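PDB 4N0L: predicted component of a thermophile-specific DNA repair system, contains a RAMP domain from Methanopyrus kandleri, which probably binds CRISPR RNA as the Csm3 subunit of a type III-A antiviral complex and carries a bound zinc ion. Local coordinates for residues 77-91 with 114-128. Numbering follows the deposited sequence.
Sequences FFGAHHNERHECGFV and TCPVCRIFGSAGDGI. With ZN (zinc ion), chain C.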
ATOM      1  N   PHE A  77      11.774   3.638 -16.496  1.00 31.46           N
ATOM      2  CA  PHE A  77      10.976   3.119 -15.391  1.00 32.24           C
ATOM      3  C   PHE A  77       9.553   2.739 -15.807  1.00 27.43           C
ATOM      4  O   PHE A  77       9.031   1.713 -15.373  1.00 23.09           O
ATOM      5  CB  PHE A  77      10.930   4.140 -14.252  1.00 31.69           C
ATOM      6  CG  PHE A  77      10.275   3.625 -13.002  1.00 29.44           C
ATOM      7  CD1 PHE A  77      10.916   2.690 -12.205  1.00 28.65           C
ATOM      8  CD2 PHE A  77       9.021   4.077 -12.623  1.00 28.49           C
ATOM      9  CE1 PHE A  77      10.318   2.212 -11.052  1.00 33.30           C
ATOM     10  CE2 PHE A  77       8.418   3.606 -11.471  1.00 28.61           C
ATOM     11  CZ  PHE A  77       9.065   2.672 -10.685  1.00 31.33           C
ATOM     12  N   PHE A  78       8.925   3.563 -16.641  1.00 26.54           N
ATOM     13  CA  PHE A  78       7.535   3.331 -17.024  1.00 25.43           C
ATOM     14  C   PHE A  78       7.395   2.691 -18.402  1.00 28.31           C
ATOM     15  O   PHE A  78       6.335   2.151 -18.735  1.00 23.41           O
ATOM     16  CB  PHE A  78       6.745   4.640 -16.984  1.00 26.35           C
ATOM     17  CG  PHE A  78       6.535   5.182 -15.596  1.00 27.89           C
ATOM     18  CD1 PHE A  78       5.797   4.468 -14.664  1.00 28.83           C
ATOM     19  CD2 PHE A  78       7.071   6.405 -15.224  1.00 24.79           C
ATOM     20  CE1 PHE A  78       5.602   4.962 -13.384  1.00 31.89           C
ATOM     21  CE2 PHE A  78       6.875   6.906 -13.948  1.00 29.18           C
ATOM     22  CZ  PHE A  78       6.139   6.184 -13.027  1.00 27.01           C
ATOM     23  N   GLY A  79       8.463   2.742 -19.193  1.00 29.08           N
ATOM     24  CA  GLY A  79       8.460   2.175 -20.531  1.00 23.19           C
ATOM     25  C   GLY A  79       7.306   2.645 -21.395  1.00 29.44           C
ATOM     26  O   GLY A  79       7.104   3.846 -21.583  1.00 32.91           O
ATOM     27  N   ALA A  80       6.531   1.691 -21.898  1.00 31.36           N
ATOM     28  CA  ALA A  80       5.419   1.991 -22.791  1.00 32.30           C
ATOM     29  C   ALA A  80       4.252   2.662 -22.065  1.00 32.17           C
ATOM     30  O   ALA A  80       3.322   3.154 -22.701  1.00 33.89           O
ATOM     31  CB  ALA A  80       4.949   0.717 -23.482  1.00 31.73           C
ATOM     32  N   HIS A  81       4.294   2.665 -20.737  1.00 32.73           N
ATOM     33  CA  HIS A  81       3.257   3.319 -19.943  1.00 36.94           C
ATOM     34  C   HIS A  81       3.569   4.801 -19.706  1.00 38.92           C
ATOM     35  O   HIS A  81       2.789   5.508 -19.063  1.00 44.39           O
ATOM     36  CB  HIS A  81       3.067   2.595 -18.608  1.00 34.20           C
ATOM     37  CG  HIS A  81       2.326   1.297 -18.725  1.00 35.25           C
ATOM     38  ND1 HIS A  81       2.234   0.396 -17.687  1.00 35.38           N
ATOM     39  CD2 HIS A  81       1.641   0.751 -19.758  1.00 32.41           C
ATOM     40  CE1 HIS A  81       1.525  -0.651 -18.073  1.00 33.38           C
ATOM     41  NE2 HIS A  81       1.154  -0.457 -19.331  1.00 31.96           N
ATOM     42  N   HIS A  82       4.729   5.240 -20.196  1.00 39.10           N
ATOM     43  CA  HIS A  82       5.109   6.658 -20.251  1.00 46.01           C
ATOM     44  C   HIS A  82       5.410   7.303 -18.891  1.00 47.56           C
ATOM     45  O   HIS A  82       6.566   7.619 -18.596  1.00 47.76           O
ATOM     46  CB  HIS A  82       4.025   7.472 -20.972  1.00 48.51           C
ATOM     47  CG  HIS A  82       3.852   7.105 -22.417  1.00 52.00           C
ATOM     48  ND1 HIS A  82       4.622   7.651 -23.422  1.00 53.63           N
ATOM     49  CD2 HIS A  82       3.007   6.241 -23.018  1.00 52.68           C
ATOM     50  CE1 HIS A  82       4.252   7.145 -24.581  1.00 55.52           C
ATOM     51  NE2 HIS A  82       3.270   6.281 -24.367  1.00 52.85           N
ATOM     52  N   ASN A  83       4.384   7.498 -18.064  1.00 44.69           N
ATOM     53  CA  ASN A  83       4.553   8.314 -16.861  1.00 43.01           C
ATOM     54  C   ASN A  83       3.829   7.803 -15.614  1.00 43.00           C
ATOM     55  O   ASN A  83       3.821   8.478 -14.583  1.00 44.56           O
ATOM     56  CB  ASN A  83       4.097   9.746 -17.149  1.00 43.85           C
ATOM     57  CG  ASN A  83       2.657   9.812 -17.626  1.00 49.73           C
ATOM     58  OD1 ASN A  83       2.104   8.822 -18.107  1.00 52.28           O
ATOM     59  ND2 ASN A  83       2.045  10.982 -17.500  1.00 56.76           N
ATOM     60  N   GLU A  84       3.235   6.619 -15.700  1.00 43.55           N
ATOM     61  CA  GLU A  84       2.528   6.044 -14.557  1.00 41.68           C
ATOM     62  C   GLU A  84       2.334   4.541 -14.718  1.00 41.68           C
ATOM     63  O   GLU A  84       2.594   3.983 -15.785  1.00 40.49           O
ATOM     64  CB  GLU A  84       1.168   6.715 -14.365  1.00 39.81           C
ATOM     65  CG  GLU A  84       0.186   6.441 -15.491  1.00 45.98           C
ATOM     66  CD  GLU A  84      -1.190   7.012 -15.213  1.00 56.75           C
ATOM     67  OE1 GLU A  84      -1.315   7.845 -14.288  1.00 61.50           O
ATOM     68  OE2 GLU A  84      -2.145   6.628 -15.918  1.00 58.44           O
ATOM     69  N   ARG A  85       1.863   3.904 -13.650  1.00 37.18           N
ATOM     70  CA  ARG A  85       1.614   2.465 -13.623  1.00 30.93           C
ATOM     71  C   ARG A  85       2.801   1.649 -14.129  1.00 35.65           C
ATOM     72  O   ARG A  85       2.722   1.006 -15.176  1.00 38.07           O
ATOM     73  CB  ARG A  85       0.365   2.130 -14.447  1.00 22.04           C
ATOM     74  N   HIS A  86       3.907   1.690 -13.391  1.00 33.40           N
ATOM     75  CA  HIS A  86       5.025   0.797 -13.666  1.00 30.87           C
ATOM     76  C   HIS A  86       4.607  -0.630 -13.369  1.00 29.83           C
ATOM     77  O   HIS A  86       4.119  -0.925 -12.277  1.00 27.74           O
ATOM     78  CB  HIS A  86       6.259   1.164 -12.837  1.00 29.02           C
ATOM     79  CG  HIS A  86       7.226   0.028 -12.655  1.00 29.74           C
ATOM     80  ND1 HIS A  86       8.330  -0.144 -13.459  1.00 28.89           N
ATOM     81  CD2 HIS A  86       7.257  -0.983 -11.752  1.00 28.95           C
ATOM     82  CE1 HIS A  86       8.998  -1.217 -13.067  1.00 25.96           C
ATOM     83  NE2 HIS A  86       8.366  -1.743 -12.033  1.00 26.00           N
ATOM     84  N   GLU A  87       4.779  -1.511 -14.346  1.00 25.80           N
ATOM     85  CA  GLU A  87       4.524  -2.927 -14.136  1.00 22.51           C
ATOM     86  C   GLU A  87       5.614  -3.772 -14.780  1.00 28.22           C
ATOM     87  O   GLU A  87       5.871  -3.655 -15.978  1.00 31.72           O
ATOM     88  CB  GLU A  87       3.151  -3.315 -14.689  1.00 24.84           C
ATOM     89  CG  GLU A  87       1.984  -2.759 -13.896  1.00 31.75           C
ATOM     90  CD  GLU A  87       0.648  -3.070 -14.535  1.00 38.85           C
ATOM     91  OE1 GLU A  87       0.360  -2.514 -15.615  1.00 42.85           O
ATOM     92  OE2 GLU A  87      -0.115  -3.871 -13.956  1.00 40.56           O
ATOM     93  N   CYS A  88       6.256  -4.617 -13.981  1.00 27.79           N
ATOM     94  CA  CYS A  88       7.260  -5.539 -14.499  1.00 26.81           C
ATOM     95  C   CYS A  88       7.025  -6.925 -13.916  1.00 29.61           C
ATOM     96  O   CYS A  88       6.222  -7.091 -12.996  1.00 26.09           O
ATOM     97  CB  CYS A  88       8.675  -5.059 -14.176  1.00 20.64           C
ATOM     98  SG  CYS A  88       9.188  -5.339 -12.467  1.00 32.19           S
ATOM     99  N   GLY A  89       7.731  -7.918 -14.445  1.00 25.27           N
ATOM    100  CA  GLY A  89       7.550  -9.284 -13.995  1.00 25.70           C
ATOM    101  C   GLY A  89       8.651  -9.752 -13.067  1.00 28.01           C
ATOM    102  O   GLY A  89       8.665 -10.907 -12.647  1.00 30.48           O
ATOM    103  N   PHE A  90       9.574  -8.856 -12.733  1.00 28.65           N
ATOM    104  CA  PHE A  90      10.656  -9.189 -11.813  1.00 30.05           C
ATOM    105  C   PHE A  90      10.126  -9.224 -10.381  1.00 37.26           C
ATOM    106  O   PHE A  90      10.537  -8.423  -9.537  1.00 35.62           O
ATOM    107  CB  PHE A  90      11.797  -8.176 -11.928  1.00 29.52           C
ATOM    108  CG  PHE A  90      12.502  -8.198 -13.254  1.00 37.87           C
ATOM    109  CD1 PHE A  90      13.505  -9.122 -13.508  1.00 41.24           C
ATOM    110  CD2 PHE A  90      12.169  -7.288 -14.246  1.00 39.93           C
ATOM    111  CE1 PHE A  90      14.159  -9.141 -14.729  1.00 39.62           C
ATOM    112  CE2 PHE A  90      12.819  -7.303 -15.472  1.00 39.48           C
ATOM    113  CZ  PHE A  90      13.815  -8.229 -15.712  1.00 37.76           C
ATOM    114  N   VAL A  91       9.226 -10.164 -10.108  1.00 38.34           N
ATOM    115  CA  VAL A  91       8.484 -10.169  -8.852  1.00 41.01           C
ATOM    116  C   VAL A  91       8.960 -11.244  -7.877  1.00 44.31           C
ATOM    117  O   VAL A  91       8.617 -11.218  -6.696  1.00 45.60           O
ATOM    118  CB  VAL A  91       6.980 -10.369  -9.109  1.00 38.32           C
ATOM    119  CG1 VAL A  91       6.400  -9.146  -9.798  1.00 34.06           C
ATOM    120  CG2 VAL A  91       6.748 -11.614  -9.947  1.00 37.64           C
ATOM    121  N   THR A 114      14.719  -8.355  -7.394  1.00 38.61           N
ATOM    122  CA  THR A 114      13.268  -8.211  -7.503  1.00 34.74           C
ATOM    123  C   THR A 114      12.810  -6.760  -7.407  1.00 32.44           C
ATOM    124  O   THR A 114      13.533  -5.895  -6.914  1.00 28.15           O
ATOM    125  CB  THR A 114      12.534  -9.023  -6.419  1.00 34.53           C
ATOM    126  OG1 THR A 114      12.928  -8.564  -5.121  1.00 42.53           O
ATOM    127  CG2 THR A 114      12.841 -10.511  -6.555  1.00 24.45           C
ATOM    128  N   CYS A 115      11.595  -6.509  -7.886  1.00 34.49           N
ATOM    129  CA  CYS A 115      11.018  -5.171  -7.888  1.00 31.09           C
ATOM    130  C   CYS A 115      10.086  -4.979  -6.696  1.00 31.13           C
ATOM    131  O   CYS A 115       9.066  -5.657  -6.591  1.00 28.19           O
ATOM    132  CB  CYS A 115      10.259  -4.917  -9.191  1.00 32.58           C
ATOM    133  SG  CYS A 115       9.623  -3.230  -9.386  1.00 28.59           S
ATOM    134  N   PRO A 116      10.439  -4.050  -5.795  1.00 30.77           N
ATOM    135  CA  PRO A 116       9.634  -3.736  -4.607  1.00 28.63           C
ATOM    136  C   PRO A 116       8.224  -3.276  -4.962  1.00 23.72           C
ATOM    137  O   PRO A 116       7.265  -3.697  -4.317  1.00 23.54           O
ATOM    138  CB  PRO A 116      10.419  -2.605  -3.939  1.00 31.56           C
ATOM    139  CG  PRO A 116      11.811  -2.763  -4.436  1.00 35.96           C
ATOM    140  CD  PRO A 116      11.682  -3.263  -5.839  1.00 33.68           C
ATOM    141  N   VAL A 117       8.111  -2.411  -5.964  1.00 19.57           N
ATOM    142  CA  VAL A 117       6.815  -1.912  -6.413  1.00 19.28           C
ATOM    143  C   VAL A 117       5.859  -3.040  -6.783  1.00 21.14           C
ATOM    144  O   VAL A 117       4.768  -3.157  -6.226  1.00 24.56           O
ATOM    145  CB  VAL A 117       6.959  -0.981  -7.631  1.00 22.05           C
ATOM    146  CG1 VAL A 117       5.587  -0.542  -8.129  1.00 22.20           C
ATOM    147  CG2 VAL A 117       7.817   0.225  -7.279  1.00 18.42           C
ATOM    148  N   CYS A 118       6.283  -3.873  -7.725  1.00 21.04           N
ATOM    149  CA  CYS A 118       5.423  -4.910  -8.283  1.00 20.82           C
ATOM    150  C   CYS A 118       5.228  -6.107  -7.346  1.00 23.05           C
ATOM    151  O   CYS A 118       4.143  -6.686  -7.302  1.00 21.45           O
ATOM    152  CB  CYS A 118       5.976  -5.370  -9.636  1.00 14.86           C
ATOM    153  SG  CYS A 118       5.899  -4.092 -10.934  1.00 27.54           S
ATOM    154  N   ARG A 119       6.263  -6.486  -6.601  1.00 21.96           N
ATOM    155  CA  ARG A 119       6.151  -7.641  -5.709  1.00 25.73           C
ATOM    156  C   ARG A 119       5.216  -7.354  -4.525  1.00 28.33           C
ATOM    157  O   ARG A 119       4.574  -8.263  -3.996  1.00 27.73           O
ATOM    158  CB  ARG A 119       7.535  -8.076  -5.206  1.00 25.49           C
ATOM    159  CG  ARG A 119       8.044  -7.302  -3.998  1.00 28.33           C
ATOM    160  CD  ARG A 119       9.545  -7.459  -3.803  1.00 27.37           C
ATOM    161  NE  ARG A 119       9.988  -6.815  -2.569  1.00 35.28           N
ATOM    162  CZ  ARG A 119      11.226  -6.385  -2.347  1.00 37.71           C
ATOM    163  NH1 ARG A 119      12.161  -6.531  -3.278  1.00 35.53           N
ATOM    164  NH2 ARG A 119      11.527  -5.807  -1.190  1.00 33.17           N
ATOM    165  N   ILE A 120       5.137  -6.087  -4.122  1.00 26.20           N
ATOM    166  CA  ILE A 120       4.287  -5.676  -3.005  1.00 21.47           C
ATOM    167  C   ILE A 120       2.876  -5.306  -3.459  1.00 21.99           C
ATOM    168  O   ILE A 120       1.887  -5.779  -2.899  1.00 21.23           O
ATOM    169  CB  ILE A 120       4.896  -4.473  -2.243  1.00 25.76           C
ATOM    170  CG1 ILE A 120       6.187  -4.882  -1.530  1.00 26.90           C
ATOM    171  CG2 ILE A 120       3.902  -3.912  -1.236  1.00 23.97           C
ATOM    172  CD1 ILE A 120       6.978  -3.708  -0.995  1.00 25.19           C
ATOM    173  N   PHE A 121       2.791  -4.439  -4.462  1.00 22.24           N
ATOM    174  CA  PHE A 121       1.509  -3.888  -4.883  1.00 23.89           C
ATOM    175  C   PHE A 121       0.940  -4.589  -6.121  1.00 25.06           C
ATOM    176  O   PHE A 121      -0.055  -4.146  -6.697  1.00 24.85           O
ATOM    177  CB  PHE A 121       1.650  -2.387  -5.140  1.00 26.68           C
ATOM    178  CG  PHE A 121       2.011  -1.594  -3.910  1.00 20.41           C
ATOM    179  CD1 PHE A 121       1.041  -1.220  -2.993  1.00 18.31           C
ATOM    180  CD2 PHE A 121       3.325  -1.217  -3.676  1.00 23.99           C
ATOM    181  CE1 PHE A 121       1.376  -0.490  -1.860  1.00 19.71           C
ATOM    182  CE2 PHE A 121       3.666  -0.485  -2.547  1.00 23.78           C
ATOM    183  CZ  PHE A 121       2.691  -0.123  -1.638  1.00 16.00           C
ATOM    184  N   GLY A 122       1.582  -5.676  -6.535  1.00 28.55           N
ATOM    185  CA  GLY A 122       1.074  -6.473  -7.637  1.00 30.64           C
ATOM    186  C   GLY A 122       1.457  -5.918  -8.992  1.00 32.57           C
ATOM    187  O   GLY A 122       1.912  -4.777  -9.103  1.00 29.45           O
ATOM    188  N   SER A 123       1.274  -6.731 -10.026  1.00 32.77           N
ATOM    189  CA  SER A 123       1.583  -6.329 -11.393  1.00 26.12           C
ATOM    190  C   SER A 123       0.873  -7.247 -12.379  1.00 28.73           C
ATOM    191  O   SER A 123       0.709  -8.437 -12.117  1.00 33.85           O
ATOM    192  CB  SER A 123       3.094  -6.351 -11.634  1.00 25.55           C
ATOM    193  OG  SER A 123       3.405  -6.061 -12.987  1.00 29.43           O
ATOM    194  N   ALA A 124       0.449  -6.692 -13.511  1.00 31.21           N
ATOM    195  CA  ALA A 124      -0.213  -7.481 -14.549  1.00 25.92           C
ATOM    196  C   ALA A 124       0.796  -8.298 -15.351  1.00 28.11           C
ATOM    197  O   ALA A 124       0.427  -9.236 -16.056  1.00 34.25           O
ATOM    198  CB  ALA A 124      -1.015  -6.579 -15.472  1.00 17.78           C
ATOM    199  N   GLY A 125       2.068  -7.929 -15.239  1.00 27.80           N
ATOM    200  CA  GLY A 125       3.133  -8.589 -15.972  1.00 26.88           C
ATOM    201  C   GLY A 125       4.147  -7.588 -16.493  1.00 32.67           C
ATOM    202  O   GLY A 125       4.545  -6.670 -15.773  1.00 31.84           O
ATOM    203  N   ASP A 126       4.563  -7.758 -17.745  1.00 31.06           N
ATOM    204  CA  ASP A 126       5.527  -6.849 -18.357  1.00 31.22           C
ATOM    205  C   ASP A 126       4.803  -5.665 -18.995  1.00 30.87           C
ATOM    206  O   ASP A 126       4.854  -5.469 -20.209  1.00 26.04           O
ATOM    207  CB  ASP A 126       6.382  -7.580 -19.396  1.00 34.12           C
ATOM    208  CG  ASP A 126       7.524  -6.727 -19.924  1.00 37.75           C
ATOM    209  OD1 ASP A 126       7.886  -5.732 -19.260  1.00 43.25           O
ATOM    210  OD2 ASP A 126       8.063  -7.053 -21.002  1.00 34.92           O
ATOM    211  N   GLY A 127       4.124  -4.882 -18.160  1.00 27.66           N
ATOM    212  CA  GLY A 127       3.349  -3.746 -18.621  1.00 24.19           C
ATOM    213  C   GLY A 127       4.190  -2.666 -19.271  1.00 24.23           C
ATOM    214  O   GLY A 127       3.746  -2.003 -20.208  1.00 27.79           O
ATOM    215  N   ILE A 128       5.407  -2.480 -18.770  1.00 23.74           N
ATOM    216  CA  ILE A 128       6.310  -1.477 -19.324  1.00 29.63           C
ATOM    217  C   ILE A 128       6.849  -1.911 -20.685  1.00 30.05           C
ATOM    218  O   ILE A 128       7.382  -1.096 -21.438  1.00 30.35           O
ATOM    219  CB  ILE A 128       7.493  -1.193 -18.376  1.00 32.58           C
ATOM    220  CG1 ILE A 128       8.283  -2.475 -18.112  1.00 32.66           C
ATOM    221  CG2 ILE A 128       6.996  -0.604 -17.062  1.00 30.84           C
ATOM    222  CD1 ILE A 128       9.479  -2.278 -17.206  1.00 35.62           C
TER
HETATM  223 ZN    ZN C 401       8.161  -3.577 -11.154  1.00 30.64          ZN
HETATM  224  O   HOH W   1       9.050  -7.220 -17.115  1.00 37.85           O
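The imidazoles of H86 and H81 meet segment 114-128 in contrasting ways. One face of H86 carries CE1 of F77, offset toward the rim, while F77 O lies at its edge and accepts from ND1 at 2.8 Å, 5° out of the ring plane. That bond fixes the ring's rotation and turns NE2 to the zinc ion, 2.0 Å away; with CG anti to the backbone N (chi1 157°), the imidazole reaches C115 and C118, whose sulfurs approach it obliquely. H81 instead lays a face over the carbonyl oxygen of G127, and its edge is pinned through ND1 to R85 O.

Three thiolates complete the tetrahedron: SG of C88 is 2.4 Å from the zinc ion, and those of C115 and C118 close it from the start of helix 116-121. The C118 sulfur also accepts from C88 N at 3.1 Å, a second-shell bond that should temper its negative charge. Backbone bonds clamp both flanks, C115 N to F90 O at 2.7 Å and A80 N to I128 O. Between them E87 is held twice: its backbone O accepts from I128 N, and its side-chain OE2 takes A124 N from above the carboxylate plane at 2.9 Å. W109 meets H86 edge-to-face. The whole is a three-cysteine, one-histidine zinc site, pairing an HxC loop with a CxxC at a helix start, which ties together two strandless segments of the RAMP protein.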